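Local coordinates for protein response regulator aspartate phosphatase I (Bacillus subtilis subsp. subtilis, PDB 4I1A) that dephosphorylates the sporulation phosphotransferase Spo0F and activates excision and transfer of the mobile element ICEBs1 by inactivating its repressor ImmR, at residues Lys238-Ala243 / Ala274-Tyr279; Leu269-Ala274 / Ser341-Asp346. All blocks are in the same frame, centred on the assembly; numbering follows the deposited sequence.

Overall arrangement
Both interactions belong to the tetratricopeptide-repeat domain of this all-helical Rap protein and share helix 261-275, whose C-terminal end meets the start of helix 240-257 in interaction 1 and, one turn earlier, helix 334-351 in interaction 2. Their centres lie about 10 Å apart, and Ala274 is common to both. Lys275 links them: it packs on Tyr240 and makes a cation-pi contact with Tyr271. Its NZ forms a salt bridge with Asp235 and, secondarily, a long, weak ion pair with Glu343 OE1 at 3.8 Å. Tyr240 O also rests 3.6 Å from Val272 CG1. Interaction 1 joins two consecutive helices, whereas interaction 2 joins segments 67 residues apart.

Interaction 1. Residues Lys238-Ala243 / Ala274-Tyr279; sequences KEYKKA and AKQQNY
Tyr240 lays one ring face over the aliphatic chain of Lys275, whose CB makes a CH-pi contact 4.3 Å from the ring centroid and 23° off its normal. The two side chains cross at about a right angle, and Lys275 CD comes within 3.5 Å of Tyr240 OH, so the lysine crosses the hydroxyl end of the ring, from CE2 past CZ and OH. Against the opposite face lies Lys238 CA, which sandwiches the ring between the two lysines. Gln276 slides past Tyr240 in the reverse direction, its amide tilted 42° to the ring and its CD 3.4 Å from Tyr240 CB. Its extended chain, with CG anti to the carbonyl carbon (chi1 -57°), brings this amide alongside the root of the tyrosine, where OE1 also nears Lys241 CG.

A water in the plane of the ring, 2.7 Å from Tyr240 OH, accepts from Lys238 NZ and Lys275 NZ, which are 5.6 Å apart. Lys275 NZ also forms a salt bridge with Asp235, which probably offsets its charge. Glu239 N-caps helix 240-257, OE2 accepting from Lys242 N at 2.6 Å. Schellman turns at Lys238 and Gln277 end helices 220-236 and 261-275, so the contact joins the start of helix 240-257 to the end of its antiparallel partner 261-275, beside the C-terminal end of helix 220-236.

Interaction 2. Residues Leu269-Ala274 / Ser341-Asp346; sequences LTYVEA and SIEVAD
Tyr271 and Glu343 reach toward each other from two helices of the tetratricopeptide-repeat superhelix, 261-275 and 334-351, whose nearest CA atoms in this contact, those of these same residues, are still 10.9 Å apart. Long side chains therefore do all the bridging. A first torsion of -158° turns the Tyr271 ring away from its backbone N and out from the helix, hydroxyl leading. Glu343 comes to the hydroxyl end of the ring and bends at chi2 (-119°), bringing the carboxylate obliquely beside CE2 and CZ instead of continuing straight ahead. The side chains cross at a slant, and the ring and carboxylate planes are 36° apart. Glu343 OE1 lies 3.8 Å from Tyr271 CE2, while Glu343 OE2 stands 3.4 Å from Tyr271 OH.

Leu308 and Phe312 of helix 299-313, which lies between the two helices in sequence, also touch Tyr271. Lys275, one turn on from Tyr271, adds a cation-pi contact to the ring and a long, weak ion pair to Glu343 OE1, though its salt bridge is with Asp235. Replacing Glu343 by an alanine is likely to open a gap beside CE2 and CZ of Tyr271 and to remove the weaker of the two carboxylate partners of Lys275. Nearer the backbone of helix 334-351, the methylene carbon Glu343 CB also sits 3.4 Å from Tyr271 OH.

Interaction 1. Residues Lys238-Ala243 / Ala274-Tyr279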
# COMPACT_ATOMS: atom_id res chain seq x y z
N LYS A 238 6.86 12.16 8.34
CA LYS A 238 6.73 13.61 8.30
C LYS A 238 7.95 14.34 7.74
O LYS A 238 8.13 15.54 7.98
CB LYS A 238 6.32 14.15 9.68
CG LYS A 238 5.16 13.36 10.27
CD LYS A 238 4.49 14.08 11.42
CE LYS A 238 3.29 13.27 11.91
NZ LYS A 238 2.41 12.81 10.78
N GLU A 239 8.79 13.64 6.98
CA GLU A 239 9.76 14.34 6.16
C GLU A 239 9.18 14.58 4.77
O GLU A 239 9.49 13.87 3.81
CB GLU A 239 11.13 13.65 6.11
CG GLU A 239 12.29 14.67 6.02
CD GLU A 239 12.04 15.81 5.02
OE1 GLU A 239 11.43 16.85 5.39
OE2 GLU A 239 12.44 15.67 3.84
N TYR A 240 8.35 15.60 4.69
CA TYR A 240 7.57 15.91 3.50
C TYR A 240 8.40 16.36 2.30
O TYR A 240 8.01 16.13 1.16
CB TYR A 240 6.52 16.97 3.85
CG TYR A 240 5.57 16.54 4.95
CD1 TYR A 240 5.01 15.27 4.95
CD2 TYR A 240 5.25 17.40 6.00
CE1 TYR A 240 4.14 14.87 5.96
CE2 TYR A 240 4.38 17.01 7.01
CZ TYR A 240 3.83 15.75 6.99
OH TYR A 240 2.96 15.36 7.99
N LYS A 241 9.54 17.01 2.55
CA LYS A 241 10.40 17.45 1.45
C LYS A 241 10.93 16.25 0.68
O LYS A 241 10.83 16.19 -0.55
CB LYS A 241 11.56 18.32 1.94
CG LYS A 241 11.19 19.78 2.13
CD LYS A 241 12.41 20.60 2.53
CE LYS A 241 12.22 22.07 2.20
NZ LYS A 241 13.47 22.86 2.44
N LYS A 242 11.49 15.28 1.40
CA LYS A 242 11.98 14.07 0.76
C LYS A 242 10.83 13.27 0.15
O LYS A 242 10.97 12.72 -0.95
CB LYS A 242 12.82 13.23 1.72
CG LYS A 242 14.23 13.79 1.92
CD LYS A 242 15.17 12.85 2.66
CE LYS A 242 15.14 13.09 4.16
NZ LYS A 242 16.30 12.45 4.86
N ALA A 243 9.70 13.22 0.84
CA ALA A 243 8.51 12.53 0.33
C ALA A 243 8.16 13.04 -1.05
O ALA A 243 7.99 12.26 -1.99
CB ALA A 243 7.32 12.71 1.29
N ALA A 274 -0.17 19.81 0.80
CA ALA A 274 -1.17 20.44 1.65
C ALA A 274 -0.72 20.47 3.12
O ALA A 274 -0.90 21.47 3.82
CB ALA A 274 -2.49 19.71 1.52
N LYS A 275 -0.13 19.37 3.58
CA LYS A 275 0.37 19.30 4.96
C LYS A 275 1.50 20.30 5.22
O LYS A 275 1.75 20.65 6.37
CB LYS A 275 0.85 17.89 5.30
CG LYS A 275 -0.23 16.82 5.37
CD LYS A 275 0.42 15.48 5.65
CE LYS A 275 -0.47 14.33 5.26
NZ LYS A 275 0.12 13.04 5.71
N GLN A 276 2.19 20.76 4.18
CA GLN A 276 3.21 21.79 4.35
C GLN A 276 2.61 23.17 4.12
O GLN A 276 3.34 24.16 4.10
CB GLN A 276 4.38 21.59 3.39
CG GLN A 276 5.07 20.25 3.51
CD GLN A 276 6.25 20.14 2.57
OE1 GLN A 276 7.34 20.64 2.87
NE2 GLN A 276 6.05 19.49 1.43
N GLN A 277 1.29 23.21 3.97
CA GLN A 277 0.56 24.44 3.65
C GLN A 277 0.96 25.02 2.30
O GLN A 277 0.75 26.22 2.04
CB GLN A 277 0.70 25.50 4.74
CG GLN A 277 0.17 25.06 6.11
CD GLN A 277 1.27 24.56 7.01
OE1 GLN A 277 2.13 25.33 7.45
NE2 GLN A 277 1.26 23.26 7.30
N ASN A 278 1.53 24.19 1.42
CA ASN A 278 1.80 24.63 0.06
C ASN A 278 0.54 24.46 -0.79
O ASN A 278 0.49 23.63 -1.69
CB ASN A 278 2.98 23.87 -0.54
CG ASN A 278 4.29 24.19 0.15
OD1 ASN A 278 4.48 25.29 0.66
ND2 ASN A 278 5.20 23.22 0.18
N TYR A 279 -0.47 25.26 -0.47
CA TYR A 279 -1.83 25.08 -0.96
C TYR A 279 -1.99 25.32 -2.45
O TYR A 279 -2.82 24.70 -3.10
CB TYR A 279 -2.80 25.96 -0.15
CG TYR A 279 -2.87 25.58 1.32
CD1 TYR A 279 -3.08 24.25 1.70
CD2 TYR A 279 -2.69 26.53 2.32
CE1 TYR A 279 -3.14 23.89 3.05
CE2 TYR A 279 -2.74 26.18 3.65
CZ TYR A 279 -2.96 24.86 4.01
OH TYR A 279 -3.01 24.52 5.35
O HOH W 1 2.20 12.77 7.93

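Interaction 2. Residues Leu269-Ala274 / Ser341-Asp346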
# COMPACT_ATOMS: atom_id res chain seq x y z
N LEU A 269 1.01 12.96 -3.27
CA LEU A 269 1.72 14.21 -3.55
C LEU A 269 0.87 15.41 -3.13
O LEU A 269 1.36 16.32 -2.45
CB LEU A 269 2.07 14.28 -5.03
CG LEU A 269 3.05 15.35 -5.52
CD1 LEU A 269 4.27 15.45 -4.63
CD2 LEU A 269 3.47 15.04 -6.95
N THR A 270 -0.40 15.40 -3.51
CA THR A 270 -1.31 16.49 -3.17
C THR A 270 -1.38 16.66 -1.66
O THR A 270 -1.27 17.77 -1.13
CB THR A 270 -2.75 16.21 -3.67
OG1 THR A 270 -2.75 16.00 -5.09
CG2 THR A 270 -3.68 17.37 -3.33
N TYR A 271 -1.58 15.54 -0.98
CA TYR A 271 -1.74 15.57 0.47
C TYR A 271 -0.47 16.08 1.16
O TYR A 271 -0.53 16.95 2.04
CB TYR A 271 -2.12 14.18 0.98
CG TYR A 271 -2.80 14.21 2.32
CD1 TYR A 271 -3.08 15.41 2.97
CD2 TYR A 271 -3.17 13.03 2.95
CE1 TYR A 271 -3.70 15.43 4.20
CE2 TYR A 271 -3.79 13.03 4.17
CZ TYR A 271 -4.05 14.23 4.80
OH TYR A 271 -4.67 14.21 6.02
N VAL A 272 0.68 15.54 0.75
CA VAL A 272 1.97 15.96 1.29
C VAL A 272 2.18 17.48 1.19
O VAL A 272 2.63 18.12 2.15
CB VAL A 272 3.14 15.19 0.61
CG1 VAL A 272 4.46 15.93 0.76
CG2 VAL A 272 3.23 13.79 1.19
N GLU A 273 1.84 18.05 0.05
CA GLU A 273 2.03 19.48 -0.17
C GLU A 273 1.06 20.32 0.66
O GLU A 273 1.40 21.40 1.15
CB GLU A 273 1.90 19.82 -1.66
CG GLU A 273 3.04 19.28 -2.52
CD GLU A 273 4.38 19.92 -2.16
OE1 GLU A 273 4.38 21.12 -1.83
OE2 GLU A 273 5.42 19.23 -2.22
N ALA A 274 -0.17 19.81 0.80
CA ALA A 274 -1.17 20.44 1.65
C ALA A 274 -0.72 20.47 3.12
O ALA A 274 -0.90 21.47 3.82
CB ALA A 274 -2.49 19.71 1.52
N SER A 341 -9.87 8.99 8.72
CA SER A 341 -10.64 9.69 9.74
C SER A 341 -9.78 10.14 10.93
O SER A 341 -10.09 11.14 11.60
CB SER A 341 -11.80 8.84 10.23
OG SER A 341 -11.35 7.68 10.89
N ILE A 342 -8.70 9.41 11.20
CA ILE A 342 -7.76 9.85 12.22
C ILE A 342 -7.02 11.11 11.76
O ILE A 342 -6.84 12.07 12.52
CB ILE A 342 -6.75 8.74 12.59
CG1 ILE A 342 -7.42 7.65 13.44
CG2 ILE A 342 -5.52 9.34 13.31
CD1 ILE A 342 -6.56 6.35 13.54
N GLU A 343 -6.58 11.11 10.50
CA GLU A 343 -5.91 12.28 9.94
C GLU A 343 -6.83 13.49 9.96
O GLU A 343 -6.40 14.61 10.28
CB GLU A 343 -5.47 12.00 8.50
CG GLU A 343 -4.42 10.91 8.39
CD GLU A 343 -3.15 11.42 7.78
OE1 GLU A 343 -2.58 10.73 6.91
OE2 GLU A 343 -2.71 12.53 8.17
N VAL A 344 -8.10 13.26 9.65
CA VAL A 344 -9.09 14.32 9.66
C VAL A 344 -9.35 14.80 11.08
O VAL A 344 -9.44 16.01 11.34
CB VAL A 344 -10.41 13.87 8.96
CG1 VAL A 344 -11.48 14.93 9.10
CG2 VAL A 344 -10.14 13.60 7.49
N ALA A 345 -9.47 13.85 12.00
CA ALA A 345 -9.62 14.16 13.42
C ALA A 345 -8.43 14.94 13.95
O ALA A 345 -8.63 15.90 14.71
CB ALA A 345 -9.84 12.90 14.24
N ASP A 346 -7.21 14.54 13.57
CA ASP A 346 -6.01 15.26 14.05
C ASP A 346 -6.02 16.71 13.58
O ASP A 346 -5.79 17.64 14.36
CB ASP A 346 -4.71 14.58 13.61
CG ASP A 346 -4.46 13.25 14.30
OD1 ASP A 346 -5.20 12.92 15.26
OD2 ASP A 346 -3.54 12.52 13.87